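Binding domain (Hc) of Paraclostridial Mosquitocidal Protein 1 (Paraclostridium bifermentans, PDB 6HOX) is the receptor-binding part of a botulinum-like neurotoxin that targets Anopheles mosquitoes, and probably directs it to host nerve cells. Local coordinates at residues V48-Q53 with N68-I73. Residues are numbered along the deposited sequence; the frame is centred on the assembly and turned at random.
Sequences VKTGVQ and NENSSI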
loop_
_atom_site.group_PDB
_atom_site.type_symbol
_atom_site.label_atom_id
_atom_site.label_comp_id
_atom_site.label_asym_id
_atom_site.label_seq_id
_atom_site.Cartn_x
_atom_site.Cartn_y
_atom_site.Cartn_z
ATOM N N VAL A 48 -20.221 -17.160 -2.273
ATOM C CA VAL A 48 -18.902 -17.010 -2.819
ATOM C C VAL A 48 -18.732 -18.047 -3.927
ATOM O O VAL A 48 -18.729 -19.247 -3.651
ATOM C CB VAL A 48 -17.820 -17.194 -1.745
ATOM C CG1 VAL A 48 -16.423 -17.036 -2.336
ATOM C CG2 VAL A 48 -18.026 -16.256 -0.573
ATOM N N LYS A 49 -18.570 -17.578 -5.163
ATOM C CA LYS A 49 -18.463 -18.490 -6.292
ATOM C C LYS A 49 -17.031 -19.039 -6.382
ATOM O O LYS A 49 -16.105 -18.496 -5.776
ATOM C CB LYS A 49 -18.948 -17.786 -7.559
ATOM C CG LYS A 49 -20.422 -17.406 -7.536
ATOM C CD LYS A 49 -20.954 -17.081 -8.916
ATOM C CE LYS A 49 -21.167 -18.300 -9.792
ATOM N NZ LYS A 49 -22.229 -19.181 -9.248
ATOM N N THR A 50 -16.862 -20.136 -7.137
ATOM C CA THR A 50 -15.624 -20.933 -7.088
ATOM C C THR A 50 -14.476 -20.214 -7.792
ATOM O O THR A 50 -13.344 -20.635 -7.646
ATOM C CB THR A 50 -15.805 -22.340 -7.681
ATOM O OG1 THR A 50 -16.251 -22.232 -9.032
ATOM C CG2 THR A 50 -16.793 -23.159 -6.887
ATOM N N GLY A 51 -14.776 -19.150 -8.546
ATOM C CA GLY A 51 -13.733 -18.344 -9.188
ATOM C C GLY A 51 -13.040 -17.376 -8.235
ATOM O O GLY A 51 -12.040 -16.783 -8.605
ATOM N N VAL A 52 -13.596 -17.177 -7.033
ATOM C CA VAL A 52 -13.003 -16.295 -6.024
ATOM C C VAL A 52 -11.798 -17.022 -5.410
ATOM O O VAL A 52 -11.852 -18.231 -5.186
ATOM C CB VAL A 52 -14.020 -15.894 -4.939
ATOM C CG1 VAL A 52 -13.394 -14.986 -3.884
ATOM C CG2 VAL A 52 -15.268 -15.244 -5.523
ATOM N N GLN A 53 -10.712 -16.288 -5.143
ATOM C CA GLN A 53 -9.537 -16.875 -4.508
ATOM C C GLN A 53 -9.239 -16.179 -3.175
ATOM O O GLN A 53 -9.695 -15.064 -2.893
ATOM C CB GLN A 53 -8.335 -16.786 -5.446
ATOM C CG GLN A 53 -8.575 -17.454 -6.793
ATOM C CD GLN A 53 -7.486 -17.160 -7.792
ATOM O OE1 GLN A 53 -6.888 -16.091 -7.806
ATOM N NE2 GLN A 53 -7.246 -18.113 -8.674
ATOM N N ASN A 68 -13.191 -13.223 -14.501
ATOM C CA ASN A 68 -14.025 -14.307 -15.066
ATOM C C ASN A 68 -15.340 -14.381 -14.290
ATOM O O ASN A 68 -15.438 -13.847 -13.171
ATOM C CB ASN A 68 -13.318 -15.661 -15.060
ATOM C CG ASN A 68 -13.026 -16.133 -13.658
ATOM O OD1 ASN A 68 -13.923 -16.621 -12.971
ATOM N ND2 ASN A 68 -11.788 -15.953 -13.223
ATOM N N GLU A 69 -16.319 -15.055 -14.907
ATOM C CA GLU A 69 -17.723 -15.038 -14.495
ATOM C C GLU A 69 -17.909 -15.769 -13.165
ATOM O O GLU A 69 -18.798 -15.449 -12.424
ATOM C CB GLU A 69 -18.606 -15.667 -15.575
ATOM C CG GLU A 69 -18.746 -14.788 -16.791
ATOM C CD GLU A 69 -19.375 -13.449 -16.452
ATOM O OE1 GLU A 69 -20.546 -13.444 -16.029
ATOM O OE2 GLU A 69 -18.670 -12.426 -16.552
ATOM N N ASN A 70 -17.013 -16.693 -12.842
ATOM C CA ASN A 70 -17.117 -17.445 -11.610
ATOM C C ASN A 70 -16.492 -16.705 -10.424
ATOM O O ASN A 70 -16.539 -17.206 -9.309
ATOM C CB ASN A 70 -16.495 -18.827 -11.779
ATOM C CG ASN A 70 -17.526 -19.792 -12.304
ATOM O OD1 ASN A 70 -18.678 -19.749 -11.871
ATOM N ND2 ASN A 70 -17.134 -20.629 -13.249
ATOM N N SER A 71 -15.894 -15.538 -10.670
ATOM C CA SER A 71 -15.189 -14.800 -9.640
ATOM C C SER A 71 -16.078 -13.660 -9.134
ATOM O O SER A 71 -15.890 -12.503 -9.498
ATOM C CB SER A 71 -13.853 -14.316 -10.159
ATOM O OG SER A 71 -12.956 -14.076 -9.082
ATOM N N SER A 72 -17.041 -14.003 -8.279
ATOM C CA SER A 72 -17.961 -13.040 -7.726
ATOM C C SER A 72 -18.447 -13.503 -6.354
ATOM O O SER A 72 -18.426 -14.714 -6.064
ATOM C CB SER A 72 -19.127 -12.831 -8.639
ATOM O OG SER A 72 -19.947 -13.993 -8.642
ATOM N N ILE A 73 -18.868 -12.522 -5.537
ATOM C CA ILE A 73 -19.529 -12.702 -4.275
ATOM C C ILE A 73 -20.840 -11.906 -4.316
ATOM O O ILE A 73 -20.854 -10.717 -4.663
ATOM C CB ILE A 73 -18.650 -12.255 -3.090
ATOM C CG1 ILE A 73 -17.259 -12.870 -3.138
ATOM C CG2 ILE A 73 -19.324 -12.545 -1.752
ATOM C CD1 ILE A 73 -16.295 -12.248 -2.148
HETATM O O HOH W 1 -10.558 -16.989 -10.805
#
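Two type I beta turns, Lys49 to Val52 and Asn68 to Ser71, pack against each other in two loops of the concanavalin-like (jelly-roll) N-terminal half of the receptor-binding domain, where the end of strand 46-48 meets the start of strand 73-75 at one antiparallel bridge. Val48 and Ile73 form this non-hydrogen-bonded bridge, their side chains lying side by side on one face with the CG2 atoms 4.1 Å apart. Beyond the bridge, Lys49 N donates to Ser72 O at 3.0 Å, almost in line with the carbonyl bond. The next bond is bent: Gly51 N reaches Asn70 O at 2.7 Å from above the carbonyl plane, 57° out of it. Gly51 has no side chain, which lets its backbone press directly on Asn70 and Ser71. The aliphatic chain of Lys49 runs past Ser72, CD 3.3 Å from OG, then bends at chi3 (74°) and crosses the Asn70 side chain at about a right angle. Val52 CG2 rests on Ile73 CG1, while strand 61-66 touches the same valine through Ile63 and Leu65. Gly51 O gathers a weak bond from Ser71 OG, itself tied to Asn66 N, and one from a water that accepts from Asn68 ND2 at 2.9 Å.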